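Nucleoporin 53 (Pichia guilliermondii, PDB 3P3D) is a component of the nuclear pore complex and probably has a structural role there, this chain being its RNA recognition motif (RRM) domain. Local coordinates at residues A[10-15]-A[91-96]; A[21-26]-A[84-89]; A[25-30]-A[76-81]. One frame throughout, in Å; residues are numbered along the deposited sequence.

Interaction 1 (A[10-15]-A[91-96]); sequences ILVFGY and LGVIPY
Strands 9-13 and 89-95 lie side by side in the antiparallel sheet of the RRM fold, as its first and last strand, and segments 10-15 and 91-96 form their pairing. The short segment axes come within 4.6 Å and run nearly antiparallel. Leu11 with Ile94 and Phe13 with Gly92 are the hydrogen-bonded pairs, each closed by two backbone bonds; the donor Leu11 N reaches Ile94 O at 2.8 Å, nearly in line with the carbonyl. Between these rungs Val12 and Val93 form a non-hydrogen-bonded pair, and Val93 CA sends a CA-H...O contact to Leu11 O. On the face carrying Leu11, Phe13 and Ile94, the Phe13 ring folds back across the partner strand. Its chi1 of 64° sets CG between the backbone N and the carbonyl carbon and lays the ring over Gly92, whose CA sits 3.6 Å from the ring centroid of Phe13 in a CH-pi contact. The same ring reaches diagonally to Ile94, with Phe13 CE2 4.1 Å from Ile94 CG1, and Leu11 CB, directly across from Ile94, meets the same CG1. Farther along, the methyl CD2 of Leu11 lies at the edge of the Tyr96 ring, while Lys66 makes a cation-pi contact with that ring. On the other face, which the helices cover, Ile10 CD1 touches Val93 CG1 at 3.6 Å, and Phe27 of helix 20-27 packs on both Val12 and Val93. The contact is therefore apolar on both faces, with four backbone hydrogen bonds between them. The Phe13 ring rests directly on the backbone of Gly92, where the lack of a CB leaves room for so close a CH-pi contact.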
loop_
_atom_site.group_PDB
_atom_site.type_symbol
_atom_site.label_atom_id
_atom_site.label_comp_id
_atom_site.label_asym_id
_atom_site.label_seq_id
_atom_site.Cartn_x
_atom_site.Cartn_y
_atom_site.Cartn_z
ATOM N N ILE A 10 -4.547 3.633 -2.156
ATOM C CA ILE A 10 -3.948 2.935 -3.267
ATOM C C ILE A 10 -3.993 1.476 -2.920
ATOM O O ILE A 10 -4.084 1.117 -1.725
ATOM C CB ILE A 10 -2.464 3.411 -3.521
ATOM C CG1 ILE A 10 -1.545 3.088 -2.343
ATOM C CG2 ILE A 10 -2.417 4.907 -3.826
ATOM C CD1 ILE A 10 -0.105 3.538 -2.513
ATOM N N LEU A 11 -3.925 0.643 -3.952
ATOM C CA LEU A 11 -3.570 -0.765 -3.789
ATOM C C LEU A 11 -2.111 -1.048 -4.196
ATOM O O LEU A 11 -1.739 -0.768 -5.322
ATOM C CB LEU A 11 -4.511 -1.594 -4.621
ATOM C CG LEU A 11 -5.966 -1.525 -4.129
ATOM C CD1 LEU A 11 -6.901 -2.072 -5.179
ATOM C CD2 LEU A 11 -6.117 -2.272 -2.822
ATOM N N VAL A 12 -1.282 -1.569 -3.284
ATOM C CA VAL A 12 0.071 -2.023 -3.649
ATOM C C VAL A 12 0.074 -3.536 -3.735
ATOM O O VAL A 12 -0.525 -4.205 -2.910
ATOM C CB VAL A 12 1.208 -1.511 -2.694
ATOM C CG1 VAL A 12 1.145 -0.006 -2.513
ATOM C CG2 VAL A 12 1.136 -2.167 -1.358
ATOM N N PHE A 13 0.749 -4.083 -4.737
ATOM C CA PHE A 13 0.649 -5.519 -5.002
ATOM C C PHE A 13 1.858 -6.114 -5.713
ATOM O O PHE A 13 2.659 -5.398 -6.297
ATOM C CB PHE A 13 -0.625 -5.803 -5.831
ATOM C CG PHE A 13 -0.629 -5.177 -7.222
ATOM C CD1 PHE A 13 -0.115 -5.860 -8.302
ATOM C CD2 PHE A 13 -1.161 -3.922 -7.442
ATOM C CE1 PHE A 13 -0.110 -5.307 -9.558
ATOM C CE2 PHE A 13 -1.168 -3.355 -8.731
ATOM C CZ PHE A 13 -0.645 -4.043 -9.776
ATOM N N GLY A 14 1.940 -7.443 -5.675
ATOM C CA GLY A 14 2.909 -8.227 -6.443
ATOM C C GLY A 14 4.126 -8.708 -5.660
ATOM O O GLY A 14 5.063 -9.243 -6.240
ATOM N N TYR A 15 4.090 -8.550 -4.339
ATOM C CA TYR A 15 5.227 -8.855 -3.477
ATOM C C TYR A 15 5.000 -10.211 -2.818
ATOM O O TYR A 15 3.841 -10.608 -2.613
ATOM C CB TYR A 15 5.417 -7.762 -2.417
ATOM C CG TYR A 15 4.158 -7.422 -1.641
ATOM C CD1 TYR A 15 3.792 -8.161 -0.526
ATOM C CD2 TYR A 15 3.329 -6.372 -2.026
ATOM C CE1 TYR A 15 2.641 -7.881 0.174
ATOM C CE2 TYR A 15 2.169 -6.083 -1.321
ATOM C CZ TYR A 15 1.838 -6.846 -0.228
ATOM O OH TYR A 15 0.714 -6.593 0.507
ATOM N N LEU A 91 6.941 -3.964 -8.000
ATOM C CA LEU A 91 5.757 -3.528 -7.276
ATOM C C LEU A 91 4.734 -2.917 -8.207
ATOM O O LEU A 91 5.073 -2.164 -9.122
ATOM C CB LEU A 91 6.098 -2.505 -6.198
ATOM C CG LEU A 91 6.970 -3.002 -5.055
ATOM C CD1 LEU A 91 6.998 -1.954 -3.954
ATOM C CD2 LEU A 91 6.491 -4.336 -4.528
ATOM N N GLY A 92 3.476 -3.234 -7.951
ATOM C CA GLY A 92 2.359 -2.543 -8.607
ATOM C C GLY A 92 1.682 -1.554 -7.682
ATOM O O GLY A 92 1.536 -1.799 -6.483
ATOM N N VAL A 93 1.287 -0.416 -8.230
ATOM C CA VAL A 93 0.536 0.565 -7.467
ATOM C C VAL A 93 -0.543 1.093 -8.366
ATOM O O VAL A 93 -0.262 1.528 -9.483
ATOM C CB VAL A 93 1.397 1.740 -6.942
ATOM C CG1 VAL A 93 0.591 2.611 -5.965
ATOM C CG2 VAL A 93 2.637 1.236 -6.251
ATOM N N ILE A 94 -1.787 1.026 -7.885
ATOM C CA ILE A 94 -2.936 1.593 -8.612
ATOM C C ILE A 94 -3.840 2.283 -7.623
ATOM O O ILE A 94 -3.789 1.962 -6.435
ATOM C CB ILE A 94 -3.772 0.515 -9.394
ATOM C CG1 ILE A 94 -4.221 -0.638 -8.491
ATOM C CG2 ILE A 94 -2.991 -0.048 -10.549
ATOM C CD1 ILE A 94 -5.328 -1.487 -9.121
ATOM N N PRO A 95 -4.681 3.220 -8.104
ATOM C CA PRO A 95 -5.686 3.786 -7.233
ATOM C C PRO A 95 -6.606 2.688 -6.700
ATOM O O PRO A 95 -6.997 1.788 -7.453
ATOM C CB PRO A 95 -6.460 4.705 -8.167
ATOM C CG PRO A 95 -5.582 4.895 -9.354
ATOM C CD PRO A 95 -4.918 3.615 -9.502
ATOM N N TYR A 96 -6.930 2.751 -5.416
ATOM C CA TYR A 96 -7.936 1.876 -4.841
ATOM C C TYR A 96 -9.311 2.065 -5.501
ATOM O O TYR A 96 -9.698 3.189 -5.821
ATOM C CB TYR A 96 -8.064 2.162 -3.346
ATOM C CG TYR A 96 -9.370 1.692 -2.732
ATOM C CD1 TYR A 96 -9.531 0.374 -2.340
ATOM C CD2 TYR A 96 -10.445 2.582 -2.539
ATOM C CE1 TYR A 96 -10.709 -0.065 -1.777
ATOM C CE2 TYR A 96 -11.646 2.145 -1.975
ATOM C CZ TYR A 96 -11.762 0.818 -1.589
ATOM O OH TYR A 96 -12.922 0.346 -1.017
#

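Interaction 2 (A[21-26]-A[84-89]); sequences NQVIAY and AVFNGV
Phe86 pushes the CE1 corner of its ring over one face of Tyr26, with Phe86 CE1 3.4 Å from Tyr26 CG and displaced toward the rim. The ring centroids of Tyr26 and Phe86 are 4.7 Å apart and the planes meet at 49°, an oblique aromatic pair. In Phe86, CG is anti to the backbone N (chi1 -173°), which carries the ring from strand 85-86 to the flank of helix 20-27. There Phe86 CZ also lies 3.6 Å from Tyr26 CB. The backbone oxygen Gln22 O is 3.7 Å from Phe86 CZ, and Phe86 CE2 lies 4.3 Å from the methyl Val23 CG2. Met19 and Leu91 pack against Phe86 as well. At the exposed border the extended Gln22 side chain brings its OE1 to 2.8 Å from Asn87 ND2, the two amide planes turned 42° apart. Asn87 belongs to the type I' turn from Phe86 to Val89, whose ends are joined by backbone hydrogen bonds in both directions. The chemistry is thus mainly apolar and aromatic: one phenylalanine fits the hairpin against the helix, with the polar amides gathered at the solvent side.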
loop_
_atom_site.group_PDB
_atom_site.type_symbol
_atom_site.label_atom_id
_atom_site.label_comp_id
_atom_site.label_asym_id
_atom_site.label_seq_id
_atom_site.Cartn_x
_atom_site.Cartn_y
_atom_site.Cartn_z
ATOM N N ASN A 21 5.640 -6.110 5.166
ATOM C CA ASN A 21 5.979 -5.027 6.077
ATOM C C ASN A 21 7.047 -4.090 5.544
ATOM O O ASN A 21 6.954 -2.877 5.762
ATOM C CB ASN A 21 6.394 -5.570 7.435
ATOM C CG ASN A 21 5.219 -6.101 8.228
ATOM O OD1 ASN A 21 4.069 -5.688 8.020
ATOM N ND2 ASN A 21 5.502 -7.018 9.151
ATOM N N GLN A 22 8.026 -4.637 4.824
ATOM C CA GLN A 22 9.050 -3.811 4.193
ATOM C C GLN A 22 8.402 -2.883 3.166
ATOM O O GLN A 22 8.842 -1.733 2.983
ATOM C CB GLN A 22 10.117 -4.669 3.498
ATOM C CG GLN A 22 10.877 -5.655 4.402
ATOM C CD GLN A 22 11.870 -6.525 3.615
ATOM O OE1 GLN A 22 12.720 -6.003 2.871
ATOM N NE2 GLN A 22 11.745 -7.852 3.748
ATOM N N VAL A 23 7.352 -3.390 2.508
ATOM C CA VAL A 23 6.675 -2.655 1.438
ATOM C C VAL A 23 5.839 -1.552 2.045
ATOM O O VAL A 23 5.880 -0.413 1.592
ATOM C CB VAL A 23 5.775 -3.562 0.590
ATOM C CG1 VAL A 23 4.953 -2.719 -0.370
ATOM C CG2 VAL A 23 6.613 -4.620 -0.167
ATOM N N ILE A 24 5.107 -1.889 3.106
ATOM C CA ILE A 24 4.276 -0.910 3.800
ATOM C C ILE A 24 5.186 0.182 4.317
ATOM O O ILE A 24 4.927 1.351 4.114
ATOM C CB ILE A 24 3.446 -1.571 4.940
ATOM C CG1 ILE A 24 2.388 -2.509 4.340
ATOM C CG2 ILE A 24 2.718 -0.510 5.807
ATOM C CD1 ILE A 24 1.826 -3.548 5.341
ATOM N N ALA A 25 6.284 -0.211 4.948
ATOM C CA ALA A 25 7.236 0.743 5.487
ATOM C C ALA A 25 7.748 1.690 4.414
ATOM O O ALA A 25 7.834 2.907 4.615
ATOM C CB ALA A 25 8.392 0.011 6.129
ATOM N N TYR A 26 8.097 1.131 3.266
ATOM C CA TYR A 26 8.567 1.953 2.175
ATOM C C TYR A 26 7.483 2.966 1.798
ATOM O O TYR A 26 7.778 4.147 1.616
ATOM C CB TYR A 26 8.969 1.068 0.992
ATOM C CG TYR A 26 9.297 1.814 -0.274
ATOM C CD1 TYR A 26 10.522 2.472 -0.431
ATOM C CD2 TYR A 26 8.396 1.848 -1.316
ATOM C CE1 TYR A 26 10.827 3.154 -1.612
ATOM C CE2 TYR A 26 8.682 2.512 -2.490
ATOM C CZ TYR A 26 9.889 3.153 -2.640
ATOM O OH TYR A 26 10.132 3.806 -3.824
ATOM N N ALA A 84 8.103 0.030 -10.068
ATOM C CA ALA A 84 9.391 0.137 -9.438
ATOM C C ALA A 84 9.839 -1.238 -9.018
ATOM O O ALA A 84 9.020 -2.051 -8.637
ATOM C CB ALA A 84 9.314 1.065 -8.207
ATOM N N VAL A 85 11.140 -1.500 -9.075
ATOM C CA VAL A 85 11.690 -2.738 -8.556
ATOM C C VAL A 85 12.057 -2.469 -7.114
ATOM O O VAL A 85 12.647 -1.439 -6.802
ATOM C CB VAL A 85 12.923 -3.182 -9.350
ATOM C CG1 VAL A 85 13.479 -4.538 -8.818
ATOM C CG2 VAL A 85 12.585 -3.276 -10.816
ATOM N N PHE A 86 11.694 -3.382 -6.227
ATOM C CA PHE A 86 11.915 -3.186 -4.812
ATOM C C PHE A 86 12.451 -4.485 -4.247
ATOM O O PHE A 86 11.758 -5.509 -4.295
ATOM C CB PHE A 86 10.601 -2.815 -4.129
ATOM C CG PHE A 86 10.751 -2.425 -2.702
ATOM C CD1 PHE A 86 11.182 -1.155 -2.357
ATOM C CD2 PHE A 86 10.450 -3.307 -1.708
ATOM C CE1 PHE A 86 11.311 -0.787 -1.027
ATOM C CE2 PHE A 86 10.565 -2.948 -0.378
ATOM C CZ PHE A 86 10.999 -1.681 -0.039
ATOM N N ASN A 87 13.681 -4.449 -3.726
ATOM C CA ASN A 87 14.360 -5.657 -3.259
ATOM C C ASN A 87 14.129 -6.845 -4.206
ATOM O O ASN A 87 13.733 -7.925 -3.765
ATOM C CB ASN A 87 13.933 -6.026 -1.818
ATOM C CG ASN A 87 14.234 -4.906 -0.795
ATOM O OD1 ASN A 87 14.912 -3.916 -1.113
ATOM N ND2 ASN A 87 13.712 -5.058 0.436
ATOM N N GLY A 88 14.347 -6.629 -5.503
ATOM C CA GLY A 88 14.288 -7.716 -6.499
ATOM C C GLY A 88 12.915 -8.209 -6.964
ATOM O O GLY A 88 12.820 -9.257 -7.619
ATOM N N VAL A 89 11.845 -7.476 -6.643
ATOM C CA VAL A 89 10.512 -7.786 -7.196
ATOM C C VAL A 89 9.915 -6.518 -7.769
ATOM O O VAL A 89 10.253 -5.411 -7.347
ATOM C CB VAL A 89 9.511 -8.357 -6.136
ATOM C CG1 VAL A 89 10.135 -9.472 -5.306
ATOM C CG2 VAL A 89 9.038 -7.264 -5.232
#

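Interaction 3 (A[25-30]-A[76-81]); sequences AYFQEF and VDALLE
The direct polar link is the hydrogen bond from Tyr26 OH to Glu81 OE1, 2.5 Å long. The hydroxyl lies well above the carboxylate plane, 75° out of it, and the ring and carboxylate planes are 63° apart. Glu81 OE1 in turn sits at the edge of the Tyr26 ring, near its plane. A second polar link runs through a water, which donates to Phe30 O at 2.6 Å and to Asp77 OD2 at 3.1 Å; Phe30 O also has a hydrogen bond with Ser74 OG.

Between these two links the contacts are van der Waals and CH-pi. One face of the Phe30 ring receives Ala78 CA, 4.0 Å from the ring centroid of Phe30, in a CH-pi contact, and the backbone oxygen Asp77 O lies over the same face. Phe30 CD2 also touches the methyl CB of Ala78. With CG anti to the carbonyl carbon (chi1 -72°), Glu81 CG comes to 3.3 Å from Phe30 CZ; the bend at chi2 then turns the carboxylate toward Tyr26. Deeper in, Phe27 points its ring edge at the backbone oxygen Ala78 O, its CD2 lies 4.1 Å from Ala78 CB, and its CZ is equally far from Glu81 CB. Replacing Glu81 with an alanine would probably leave the Tyr26 hydroxyl without its carboxylate partner and open a gap beside the Phe30 ring where CG had packed.

Phe27 continues to Ile10, Val12, Leu91 and Val93 of the sheet, and Ala78 to Ile10. Aromatic side chains of 25-30 thus pack on Ala78 and the Glu81 chain, between a direct and a water-mediated polar link. The arrangement is that of the RRM alpha/beta sandwich, with two helices side by side on one face of the antiparallel sheet.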
loop_
_atom_site.group_PDB
_atom_site.type_symbol
_atom_site.label_atom_id
_atom_site.label_comp_id
_atom_site.label_asym_id
_atom_site.label_seq_id
_atom_site.Cartn_x
_atom_site.Cartn_y
_atom_site.Cartn_z
ATOM N N ALA A 25 6.284 -0.211 4.948
ATOM C CA ALA A 25 7.236 0.743 5.487
ATOM C C ALA A 25 7.748 1.690 4.414
ATOM O O ALA A 25 7.834 2.907 4.615
ATOM C CB ALA A 25 8.392 0.011 6.129
ATOM N N TYR A 26 8.097 1.131 3.266
ATOM C CA TYR A 26 8.567 1.953 2.175
ATOM C C TYR A 26 7.483 2.966 1.798
ATOM O O TYR A 26 7.778 4.147 1.616
ATOM C CB TYR A 26 8.969 1.068 0.992
ATOM C CG TYR A 26 9.297 1.814 -0.274
ATOM C CD1 TYR A 26 10.522 2.472 -0.431
ATOM C CD2 TYR A 26 8.396 1.848 -1.316
ATOM C CE1 TYR A 26 10.827 3.154 -1.612
ATOM C CE2 TYR A 26 8.682 2.512 -2.490
ATOM C CZ TYR A 26 9.889 3.153 -2.640
ATOM O OH TYR A 26 10.132 3.806 -3.824
ATOM N N PHE A 27 6.220 2.530 1.727
ATOM C CA PHE A 27 5.175 3.452 1.266
ATOM C C PHE A 27 4.822 4.592 2.240
ATOM O O PHE A 27 4.168 5.562 1.840
ATOM C CB PHE A 27 3.948 2.697 0.782
ATOM C CG PHE A 27 4.103 2.212 -0.618
ATOM C CD1 PHE A 27 4.773 1.026 -0.878
ATOM C CD2 PHE A 27 3.662 2.972 -1.676
ATOM C CE1 PHE A 27 4.989 0.598 -2.159
ATOM C CE2 PHE A 27 3.878 2.555 -2.962
ATOM C CZ PHE A 27 4.538 1.359 -3.208
ATOM N N GLN A 28 5.295 4.505 3.485
ATOM C CA GLN A 28 5.184 5.627 4.405
ATOM C C GLN A 28 5.998 6.844 3.962
ATOM O O GLN A 28 5.706 7.970 4.343
ATOM C CB GLN A 28 5.588 5.207 5.823
ATOM C CG GLN A 28 5.560 6.340 6.837
ATOM C CD GLN A 28 5.768 5.838 8.268
ATOM O OE1 GLN A 28 6.865 5.425 8.631
ATOM N NE2 GLN A 28 4.714 5.884 9.075
ATOM N N GLU A 29 6.999 6.624 3.135
ATOM C CA GLU A 29 7.791 7.724 2.593
ATOM C C GLU A 29 6.969 8.721 1.770
ATOM O O GLU A 29 7.434 9.825 1.517
ATOM C CB GLU A 29 8.923 7.169 1.718
ATOM C CG GLU A 29 10.000 6.406 2.517
ATOM C CD GLU A 29 11.145 5.883 1.649
ATOM O OE1 GLU A 29 11.380 6.424 0.530
ATOM O OE2 GLU A 29 11.800 4.913 2.102
ATOM N N PHE A 30 5.768 8.327 1.333
ATOM C CA PHE A 30 4.929 9.197 0.510
ATOM C C PHE A 30 3.934 10.027 1.313
ATOM O O PHE A 30 3.385 11.027 0.820
ATOM C CB PHE A 30 4.237 8.355 -0.568
ATOM C CG PHE A 30 5.215 7.576 -1.375
ATOM C CD1 PHE A 30 6.207 8.245 -2.075
ATOM C CD2 PHE A 30 5.213 6.193 -1.365
ATOM C CE1 PHE A 30 7.166 7.556 -2.784
ATOM C CE2 PHE A 30 6.167 5.491 -2.062
ATOM C CZ PHE A 30 7.159 6.177 -2.766
ATOM N N VAL A 76 -1.093 10.436 -5.148
ATOM C CA VAL A 76 -0.553 10.736 -6.480
ATOM C C VAL A 76 0.926 10.336 -6.534
ATOM O O VAL A 76 1.347 9.667 -7.456
ATOM C CB VAL A 76 -0.735 12.252 -6.803
ATOM C CG1 VAL A 76 0.072 12.661 -7.988
ATOM C CG2 VAL A 76 -2.187 12.566 -7.037
ATOM N N ASP A 77 1.686 10.705 -5.501
ATOM C CA ASP A 77 3.116 10.416 -5.430
ATOM C C ASP A 77 3.430 8.910 -5.292
ATOM O O ASP A 77 4.370 8.399 -5.907
ATOM C CB ASP A 77 3.734 11.157 -4.245
ATOM C CG ASP A 77 3.732 12.669 -4.419
ATOM O OD1 ASP A 77 3.418 13.160 -5.533
ATOM O OD2 ASP A 77 4.053 13.361 -3.423
ATOM N N ALA A 78 2.668 8.222 -4.452
ATOM C CA ALA A 78 2.818 6.778 -4.296
ATOM C C ALA A 78 2.606 6.063 -5.614
ATOM O O ALA A 78 3.314 5.161 -5.952
ATOM C CB ALA A 78 1.844 6.268 -3.263
ATOM N N LEU A 79 1.613 6.512 -6.359
ATOM C CA LEU A 79 1.229 5.913 -7.631
ATOM C C LEU A 79 2.363 5.896 -8.631
ATOM O O LEU A 79 2.409 5.032 -9.491
ATOM C CB LEU A 79 0.094 6.719 -8.226
ATOM C CG LEU A 79 -1.027 5.958 -8.905
ATOM C CD1 LEU A 79 -1.604 4.891 -7.988
ATOM C CD2 LEU A 79 -2.069 7.015 -9.276
ATOM N N LEU A 80 3.259 6.870 -8.522
ATOM C CA LEU A 80 4.427 6.948 -9.372
ATOM C C LEU A 80 5.379 5.790 -9.158
ATOM O O LEU A 80 6.226 5.572 -9.977
ATOM C CB LEU A 80 5.200 8.254 -9.127
ATOM C CG LEU A 80 4.517 9.607 -9.336
ATOM C CD1 LEU A 80 5.480 10.743 -8.970
ATOM C CD2 LEU A 80 4.053 9.738 -10.771
ATOM N N GLU A 81 5.260 5.067 -8.048
ATOM C CA GLU A 81 6.048 3.840 -7.818
ATOM C C GLU A 81 5.576 2.603 -8.572
ATOM O O GLU A 81 6.126 1.536 -8.395
ATOM C CB GLU A 81 6.090 3.508 -6.338
ATOM C CG GLU A 81 6.973 4.481 -5.558
ATOM C CD GLU A 81 8.358 4.600 -6.165
ATOM O OE1 GLU A 81 9.107 3.604 -6.119
ATOM O OE2 GLU A 81 8.671 5.672 -6.724
HETATM O O HOH W 1 3.762 13.314 -0.349
#

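The three contacts join the sheet, both its covering helices and the hairpin of one RRM domain, with centres about 10 to 11 Å apart. Interactions 2 and 3 share Tyr26, whose ring meets Phe86 while its hydroxyl serves Glu81, so one residue of helix 20-27 links the hairpin to the end region of helix 72-79. Interaction 1 lies in the sheet on which both helices pack. It meets interaction 2 where Leu91 CD1 packs 3.7 Å from Phe86 CB, and interaction 3 where Ile10 CD1 lies 3.4 Å from Ala78 CB and Val93 CG2 3.6 Å from Phe27 CZ. Along the chain, interactions 2 and 3 are nested within the loop that interaction 1 closes.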